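Local coordinates for Oxidored_FMN domain-containing protein ([Pseudomonas] geniculata N1, PDB 6L6J) that probably acts as an FMN- and [4Fe-4S]-dependent amine oxidase that oxidises 6-hydroxypseudooxynicotine, at residues T31-A43 with P75-V89. Numbering follows the deposited sequence.
Sequences TAMGMTALEEMIA and PRMYSDKYIEPLARV. With SO4 (sulfate ion), chain G.
Met35 reaches from the loop before helix 38-51 into a pocket walled by Pro75, Arg76, Tyr82, Pro85 and Leu86, where two neighbouring outer helices of the FMN-binding TIM barrel, 38-51 and 83-94, begin. Its CB points toward the other segment; CG lies 4.0 Å from both Arg76 CD and Tyr82 CD1; SD rests against the backbone of Pro75, 3.7 Å from CA. Bent at both chi2 and chi3, the chain turns CE in between Tyr82, Pro85 CB and Leu86, coming 3.5 Å from Leu86 CD2. An unbranched, flexible thioether can follow this bent path.

The Tyr82 ring is sandwiched between Lys81 CG and Arg76 CB, each over the centre of an opposite face, and its OH accepts hydrogen bonds from Arg76 NH1 and Lys81 NZ, both of which also hydrogen-bond a sulfate ion, probably from the crystallisation liquor. A leucine here would probably leave these two cations without their shared oxygen and Met35 CE less firmly walled.

Segments 38-43 and 83-89 run at 30° to each other. Leu38 CD1 rests 3.4 Å from Pro85 O and Met41 CE meets Pro75 CG nearer the flavin, while Val89, against Met41 SD, also packs on Leu58 of strand 55-62. Arg88 turns a flat face to apolar Ile42 CD1 and an N-H edge to a carboxylate: NH2 forms a salt bridge of 2.7 Å to Glu39 OE1, nearly straight at 164°.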
ATOM      1  N   THR A  31      10.274   2.412  -1.479  1.00 26.85           N
ATOM      2  CA  THR A  31       9.847   2.114  -2.872  1.00 27.29           C
ATOM      3  C   THR A  31      10.415   0.767  -3.335  1.00 26.57           C
ATOM      4  O   THR A  31      10.029   0.341  -4.451  1.00 26.08           O
ATOM      5  CB  THR A  31      10.270   3.258  -3.805  1.00 25.54           C
ATOM      6  OG1 THR A  31      11.598   3.614  -3.422  1.00 25.77           O
ATOM      7  CG2 THR A  31       9.331   4.441  -3.729  1.00 23.06           C
ATOM      8  N   ALA A  32      11.292   0.153  -2.527  1.00 24.79           N
ATOM      9  CA  ALA A  32      12.004  -1.115  -2.830  1.00 26.00           C
ATOM     10  C   ALA A  32      12.814  -1.005  -4.127  1.00 26.33           C
ATOM     11  O   ALA A  32      12.952  -2.010  -4.820  1.00 26.15           O
ATOM     12  CB  ALA A  32      11.022  -2.256  -2.898  1.00 26.52           C
ATOM     13  N   MET A  33      13.248   0.199  -4.467  1.00 28.55           N
ATOM     14  CA  MET A  33      14.360   0.497  -5.402  1.00 30.14           C
ATOM     15  C   MET A  33      15.464   1.088  -4.530  1.00 36.34           C
ATOM     16  O   MET A  33      15.147   2.046  -3.749  1.00 48.13           O
ATOM     17  CB  MET A  33      13.978   1.559  -6.441  1.00 28.17           C
ATOM     18  CG  MET A  33      12.568   1.472  -6.939  1.00 27.21           C
ATOM     19  SD  MET A  33      11.837   3.105  -7.162  1.00 24.25           S
ATOM     20  CE  MET A  33      10.273   2.620  -7.893  1.00 24.24           C
ATOM     21  N   GLY A  34      16.676   0.568  -4.597  1.00 34.91           N
ATOM     22  CA  GLY A  34      17.740   1.056  -3.698  1.00 37.49           C
ATOM     23  C   GLY A  34      18.731   1.907  -4.464  1.00 38.44           C
ATOM     24  O   GLY A  34      18.305   2.593  -5.422  1.00 37.13           O
ATOM     25  N   MET A  35      20.009   1.792  -4.095  1.00 35.06           N
ATOM     26  CA  MET A  35      21.152   2.332  -4.871  1.00 34.79           C
ATOM     27  C   MET A  35      21.321   1.477  -6.121  1.00 33.82           C
ATOM     28  O   MET A  35      21.911   1.950  -7.114  1.00 32.18           O
ATOM     29  CB  MET A  35      22.437   2.299  -4.038  1.00 34.21           C
ATOM     30  CG  MET A  35      22.242   2.900  -2.662  1.00 36.36           C
ATOM     31  SD  MET A  35      21.269   4.443  -2.718  1.00 37.23           S
ATOM     32  CE  MET A  35      22.605   5.635  -2.872  1.00 34.90           C
ATOM     33  N   THR A  36      20.778   0.271  -6.067  1.00 35.85           N
ATOM     34  CA  THR A  36      20.863  -0.745  -7.138  1.00 39.78           C
ATOM     35  C   THR A  36      19.937  -0.318  -8.293  1.00 39.81           C
ATOM     36  O   THR A  36      20.180  -0.760  -9.416  1.00 45.08           O
ATOM     37  CB  THR A  36      20.654  -2.120  -6.492  1.00 43.28           C
ATOM     38  OG1 THR A  36      19.928  -1.948  -5.272  1.00 46.51           O
ATOM     39  CG2 THR A  36      21.958  -2.791  -6.121  1.00 45.95           C
ATOM     40  N   ALA A  37      18.957   0.558  -8.045  1.00 37.13           N
ATOM     41  CA  ALA A  37      17.967   1.028  -9.045  1.00 35.68           C
ATOM     42  C   ALA A  37      17.723   2.530  -8.840  1.00 37.09           C
ATOM     43  O   ALA A  37      16.570   2.958  -8.576  1.00 33.78           O
ATOM     44  CB  ALA A  37      16.697   0.219  -8.944  1.00 33.11           C
ATOM     45  N   LEU A  38      18.795   3.307  -8.995  1.00 36.82           N
ATOM     46  CA  LEU A  38      18.835   4.779  -8.781  1.00 34.24           C
ATOM     47  C   LEU A  38      17.799   5.469  -9.685  1.00 33.09           C
ATOM     48  O   LEU A  38      17.122   6.399  -9.222  1.00 28.55           O
ATOM     49  CB  LEU A  38      20.264   5.254  -9.071  1.00 32.67           C
ATOM     50  CG  LEU A  38      20.638   6.657  -8.596  1.00 33.37           C
ATOM     51  CD1 LEU A  38      20.476   6.792  -7.093  1.00 33.30           C
ATOM     52  CD2 LEU A  38      22.067   6.996  -9.020  1.00 32.38           C
ATOM     53  N   GLU A  39      17.699   5.041 -10.944  1.00 34.82           N
ATOM     54  CA  GLU A  39      16.882   5.739 -11.971  1.00 35.65           C
ATOM     55  C   GLU A  39      15.400   5.596 -11.608  1.00 33.97           C
ATOM     56  O   GLU A  39      14.623   6.572 -11.810  1.00 32.97           O
ATOM     57  CB  GLU A  39      17.229   5.205 -13.359  1.00 37.35           C
ATOM     58  CG  GLU A  39      18.633   5.580 -13.810  1.00 41.10           C
ATOM     59  CD  GLU A  39      18.789   7.034 -14.228  1.00 46.77           C
ATOM     60  OE1 GLU A  39      19.900   7.595 -14.024  1.00 49.12           O
ATOM     61  OE2 GLU A  39      17.797   7.608 -14.761  1.00 51.13           O
ATOM     62  N   GLU A  40      15.037   4.434 -11.062  1.00 34.34           N
ATOM     63  CA  GLU A  40      13.666   4.124 -10.567  1.00 32.95           C
ATOM     64  C   GLU A  40      13.318   5.133  -9.455  1.00 31.65           C
ATOM     65  O   GLU A  40      12.293   5.842  -9.563  1.00 30.79           O
ATOM     66  CB  GLU A  40      13.589   2.658 -10.130  1.00 31.39           C
ATOM     67  CG  GLU A  40      14.068   1.692 -11.203  1.00 34.27           C
ATOM     68  CD  GLU A  40      13.713   0.220 -11.028  1.00 35.61           C
ATOM     69  OE1 GLU A  40      13.264  -0.173  -9.918  1.00 34.37           O
ATOM     70  OE2 GLU A  40      13.942  -0.547 -11.997  1.00 35.57           O
ATOM     71  N   MET A  41      14.168   5.205  -8.433  1.00 29.58           N
ATOM     72  CA  MET A  41      14.065   6.144  -7.292  1.00 28.93           C
ATOM     73  C   MET A  41      13.948   7.594  -7.793  1.00 28.06           C
ATOM     74  O   MET A  41      12.987   8.274  -7.420  1.00 27.78           O
ATOM     75  CB  MET A  41      15.312   5.967  -6.434  1.00 29.61           C
ATOM     76  CG  MET A  41      15.380   6.869  -5.248  1.00 32.47           C
ATOM     77  SD  MET A  41      16.739   6.264  -4.227  1.00 40.96           S
ATOM     78  CE  MET A  41      15.894   4.929  -3.386  1.00 43.58           C
ATOM     79  N   ILE A  42      14.884   8.033  -8.639  1.00 26.92           N
ATOM     80  CA  ILE A  42      14.916   9.394  -9.249  1.00 26.12           C
ATOM     81  C   ILE A  42      13.561   9.669  -9.916  1.00 24.89           C
ATOM     82  O   ILE A  42      12.892  10.597  -9.478  1.00 28.12           O
ATOM     83  CB  ILE A  42      16.126   9.548 -10.198  1.00 26.24           C
ATOM     84  CG1 ILE A  42      17.415   9.811  -9.416  1.00 27.96           C
ATOM     85  CG2 ILE A  42      15.910  10.623 -11.243  1.00 26.62           C
ATOM     86  CD1 ILE A  42      18.694   9.523 -10.204  1.00 28.11           C
ATOM     87  N   ALA A  43      13.171   8.890 -10.919  1.00 25.08           N
ATOM     88  CA  ALA A  43      11.916   9.058 -11.701  1.00 26.46           C
ATOM     89  C   ALA A  43      10.696   9.004 -10.756  1.00 29.16           C
ATOM     90  O   ALA A  43       9.735   9.780 -10.934  1.00 28.71           O
ATOM     91  CB  ALA A  43      11.836   7.988 -12.778  1.00 26.38           C
ATOM     92  N   PRO A  75      17.902   3.104   0.287  1.00 27.27           N
ATOM     93  CA  PRO A  75      18.997   4.065   0.220  1.00 30.40           C
ATOM     94  C   PRO A  75      19.993   3.809   1.352  1.00 29.44           C
ATOM     95  O   PRO A  75      19.591   3.254   2.350  1.00 29.29           O
ATOM     96  CB  PRO A  75      18.340   5.436   0.422  1.00 29.83           C
ATOM     97  CG  PRO A  75      16.909   5.203   0.046  1.00 29.84           C
ATOM     98  CD  PRO A  75      16.608   3.765   0.435  1.00 28.01           C
ATOM     99  N   ARG A  76      21.243   4.227   1.160  1.00 29.19           N
ATOM    100  CA  ARG A  76      22.328   4.098   2.169  1.00 30.43           C
ATOM    101  C   ARG A  76      23.096   5.420   2.268  1.00 31.48           C
ATOM    102  O   ARG A  76      23.315   6.078   1.233  1.00 29.10           O
ATOM    103  CB  ARG A  76      23.272   2.962   1.773  1.00 31.02           C
ATOM    104  CG  ARG A  76      22.603   1.599   1.641  1.00 33.82           C
ATOM    105  CD  ARG A  76      23.249   0.749   0.552  1.00 35.61           C
ATOM    106  NE  ARG A  76      23.098  -0.661   0.829  1.00 37.13           N
ATOM    107  CZ  ARG A  76      23.969  -1.605   0.510  1.00 41.50           C
ATOM    108  NH1 ARG A  76      25.097  -1.307  -0.121  1.00 43.71           N
ATOM    109  NH2 ARG A  76      23.723  -2.855   0.872  1.00 38.78           N
ATOM    110  N   MET A  77      23.505   5.783   3.476  1.00 33.00           N
ATOM    111  CA  MET A  77      24.288   7.010   3.736  1.00 33.05           C
ATOM    112  C   MET A  77      25.376   6.675   4.762  1.00 33.02           C
ATOM    113  O   MET A  77      25.694   7.542   5.576  1.00 38.05           O
ATOM    114  CB  MET A  77      23.352   8.128   4.224  1.00 32.45           C
ATOM    115  CG  MET A  77      23.865   9.539   3.991  1.00 32.18           C
ATOM    116  SD  MET A  77      23.941   9.965   2.248  1.00 33.51           S
ATOM    117  CE  MET A  77      22.534  11.059   2.170  1.00 35.87           C
ATOM    118  N   TYR A  78      25.952   5.472   4.696  1.00 33.41           N
ATOM    119  CA  TYR A  78      26.996   4.996   5.652  1.00 35.03           C
ATOM    120  C   TYR A  78      28.373   5.059   5.002  1.00 34.56           C
ATOM    121  O   TYR A  78      29.343   4.680   5.665  1.00 35.87           O
ATOM    122  CB  TYR A  78      26.743   3.584   6.194  1.00 34.43           C
ATOM    123  CG  TYR A  78      26.567   2.478   5.182  1.00 35.48           C
ATOM    124  CD1 TYR A  78      27.627   2.008   4.425  1.00 34.19           C
ATOM    125  CD2 TYR A  78      25.328   1.850   5.032  1.00 34.04           C
ATOM    126  CE1 TYR A  78      27.460   0.958   3.532  1.00 37.54           C
ATOM    127  CE2 TYR A  78      25.141   0.806   4.144  1.00 33.18           C
ATOM    128  CZ  TYR A  78      26.211   0.354   3.396  1.00 38.08           C
ATOM    129  OH  TYR A  78      25.990  -0.655   2.505  1.00 35.85           O
ATOM    130  N   SER A  79      28.442   5.543   3.766  1.00 34.23           N
ATOM    131  CA  SER A  79      29.701   5.677   2.999  1.00 36.50           C
ATOM    132  C   SER A  79      29.609   6.823   1.979  1.00 36.28           C
ATOM    133  O   SER A  79      28.565   6.973   1.330  1.00 35.27           O
ATOM    134  CB  SER A  79      30.069   4.366   2.343  1.00 37.82           C
ATOM    135  OG  SER A  79      30.883   4.589   1.194  1.00 40.67           O
ATOM    136  N   ASP A  80      30.717   7.543   1.793  1.00 35.54           N
ATOM    137  CA  ASP A  80      30.796   8.767   0.949  1.00 34.63           C
ATOM    138  C   ASP A  80      30.447   8.451  -0.518  1.00 31.50           C
ATOM    139  O   ASP A  80      30.016   9.379  -1.240  1.00 31.30           O
ATOM    140  CB  ASP A  80      32.172   9.440   1.096  1.00 33.00           C
ATOM    141  CG  ASP A  80      32.313  10.330   2.327  1.00 34.32           C
ATOM    142  OD1 ASP A  80      31.391  10.343   3.196  1.00 35.09           O
ATOM    143  OD2 ASP A  80      33.324  11.025   2.412  1.00 33.32           O
ATOM    144  N   LYS A  81      30.624   7.214  -0.965  1.00 29.74           N
ATOM    145  CA  LYS A  81      30.376   6.834  -2.381  1.00 31.83           C
ATOM    146  C   LYS A  81      28.885   6.976  -2.691  1.00 31.35           C
ATOM    147  O   LYS A  81      28.557   7.070  -3.890  1.00 28.24           O
ATOM    148  CB  LYS A  81      30.878   5.416  -2.681  1.00 38.00           C
ATOM    149  CG  LYS A  81      30.027   4.235  -2.204  1.00 40.25           C
ATOM    150  CD  LYS A  81      30.721   2.885  -2.474  1.00 44.94           C
ATOM    151  CE  LYS A  81      29.820   1.665  -2.395  1.00 51.63           C
ATOM    152  NZ  LYS A  81      29.973   0.917  -1.112  1.00 54.89           N
ATOM    153  N   TYR A  82      28.033   7.015  -1.655  1.00 32.52           N
ATOM    154  CA  TYR A  82      26.550   7.099  -1.786  1.00 33.09           C
ATOM    155  C   TYR A  82      26.082   8.567  -1.939  1.00 34.06           C
ATOM    156  O   TYR A  82      24.913   8.776  -2.402  1.00 32.53           O
ATOM    157  CB  TYR A  82      25.870   6.365  -0.625  1.00 31.71           C
ATOM    158  CG  TYR A  82      26.183   4.896  -0.529  1.00 31.95           C
ATOM    159  CD1 TYR A  82      25.904   4.018  -1.572  1.00 32.57           C
ATOM    160  CD2 TYR A  82      26.759   4.372   0.619  1.00 33.04           C
ATOM    161  CE1 TYR A  82      26.201   2.660  -1.477  1.00 31.86           C
ATOM    162  CE2 TYR A  82      27.073   3.025   0.723  1.00 30.39           C
ATOM    163  CZ  TYR A  82      26.808   2.171  -0.330  1.00 31.76           C
ATOM    164  OH  TYR A  82      27.133   0.847  -0.190  1.00 36.49           O
ATOM    165  N   ILE A  83      26.959   9.550  -1.647  1.00 33.22           N
ATOM    166  CA  ILE A  83      26.630  11.011  -1.657  1.00 33.66           C
ATOM    167  C   ILE A  83      26.206  11.447  -3.067  1.00 35.93           C
ATOM    168  O   ILE A  83      25.131  12.015  -3.184  1.00 40.82           O
ATOM    169  CB  ILE A  83      27.796  11.881  -1.142  1.00 31.70           C
ATOM    170  CG1 ILE A  83      28.080  11.630   0.340  1.00 32.24           C
ATOM    171  CG2 ILE A  83      27.525  13.356  -1.424  1.00 29.06           C
ATOM    172  CD1 ILE A  83      29.252  12.403   0.882  1.00 31.02           C
ATOM    173  N   GLU A  84      27.038  11.223  -4.080  1.00 38.94           N
ATOM    174  CA  GLU A  84      26.782  11.706  -5.463  1.00 43.66           C
ATOM    175  C   GLU A  84      25.527  11.017  -6.003  1.00 42.30           C
ATOM    176  O   GLU A  84      24.636  11.682  -6.524  1.00 40.05           O
ATOM    177  CB  GLU A  84      28.019  11.518  -6.354  1.00 47.20           C
ATOM    178  CG  GLU A  84      28.138  12.557  -7.460  1.00 52.37           C
ATOM    179  CD  GLU A  84      27.133  12.425  -8.615  1.00 63.90           C
ATOM    180  OE1 GLU A  84      26.118  13.218  -8.633  1.00 56.91           O
ATOM    181  OE2 GLU A  84      27.369  11.558  -9.532  1.00 58.49           O
ATOM    182  N   PRO A  85      25.399   9.674  -5.902  1.00 41.57           N
ATOM    183  CA  PRO A  85      24.148   8.991  -6.255  1.00 39.34           C
ATOM    184  C   PRO A  85      22.873   9.620  -5.665  1.00 38.86           C
ATOM    185  O   PRO A  85      21.901   9.784  -6.403  1.00 40.76           O
ATOM    186  CB  PRO A  85      24.354   7.578  -5.683  1.00 40.04           C
ATOM    187  CG  PRO A  85      25.847   7.360  -5.766  1.00 40.75           C
ATOM    188  CD  PRO A  85      26.456   8.729  -5.495  1.00 42.38           C
ATOM    189  N   LEU A  86      22.890   9.981  -4.379  1.00 34.98           N
ATOM    190  CA  LEU A  86      21.693  10.562  -3.705  1.00 35.24           C
ATOM    191  C   LEU A  86      21.509  12.037  -4.078  1.00 33.42           C
ATOM    192  O   LEU A  86      20.350  12.497  -4.038  1.00 38.51           O
ATOM    193  CB  LEU A  86      21.800  10.389  -2.188  1.00 35.62           C
ATOM    194  CG  LEU A  86      21.650   8.964  -1.655  1.00 33.26           C
ATOM    195  CD1 LEU A  86      21.680   8.969  -0.145  1.00 34.88           C
ATOM    196  CD2 LEU A  86      20.379   8.294  -2.152  1.00 32.33           C
ATOM    197  N   ALA A  87      22.586  12.734  -4.439  1.00 32.44           N
ATOM    198  CA  ALA A  87      22.577  14.144  -4.903  1.00 30.99           C
ATOM    199  C   ALA A  87      21.692  14.271  -6.149  1.00 30.97           C
ATOM    200  O   ALA A  87      21.042  15.305  -6.328  1.00 29.73           O
ATOM    201  CB  ALA A  87      23.976  14.608  -5.185  1.00 29.49           C
ATOM    202  N   ARG A  88      21.663  13.233  -6.979  1.00 32.00           N
ATOM    203  CA  ARG A  88      20.800  13.187  -8.185  1.00 33.50           C
ATOM    204  C   ARG A  88      19.329  13.205  -7.749  1.00 35.48           C
ATOM    205  O   ARG A  88      18.531  13.868  -8.435  1.00 32.45           O
ATOM    206  CB  ARG A  88      21.130  11.947  -9.016  1.00 34.38           C
ATOM    207  CG  ARG A  88      22.610  11.811  -9.343  1.00 33.47           C
ATOM    208  CD  ARG A  88      22.884  11.649 -10.815  1.00 32.20           C
ATOM    209  NE  ARG A  88      22.795  10.271 -11.265  1.00 31.41           N
ATOM    210  CZ  ARG A  88      21.935   9.815 -12.173  1.00 32.14           C
ATOM    211  NH1 ARG A  88      21.044  10.619 -12.721  1.00 30.31           N
ATOM    212  NH2 ARG A  88      21.964   8.539 -12.523  1.00 33.71           N
ATOM    213  N   VAL A  89      19.003  12.485  -6.661  1.00 34.02           N
ATOM    214  CA  VAL A  89      17.621  12.359  -6.123  1.00 30.82           C
ATOM    215  C   VAL A  89      17.193  13.752  -5.663  1.00 33.00           C
ATOM    216  O   VAL A  89      16.122  14.230  -6.110  1.00 33.25           O
ATOM    217  CB  VAL A  89      17.542  11.353  -4.963  1.00 32.41           C
ATOM    218  CG1 VAL A  89      16.096  11.153  -4.527  1.00 31.76           C
ATOM    219  CG2 VAL A  89      18.191  10.012  -5.299  1.00 32.17           C
TER
HETATM  220  S   SO4 G 706      28.201  -3.077  -1.793  1.00 86.91           S
HETATM  221  O1  SO4 G 706      28.439  -1.707  -2.219  1.00 71.75           O
HETATM  222  O2  SO4 G 706      29.400  -3.857  -1.958  1.00 86.16           O
HETATM  223  O3  SO4 G 706      27.808  -3.109  -0.410  1.00 80.40           O
HETATM  224  O4  SO4 G 706      27.155  -3.660  -2.589  1.00 89.58           O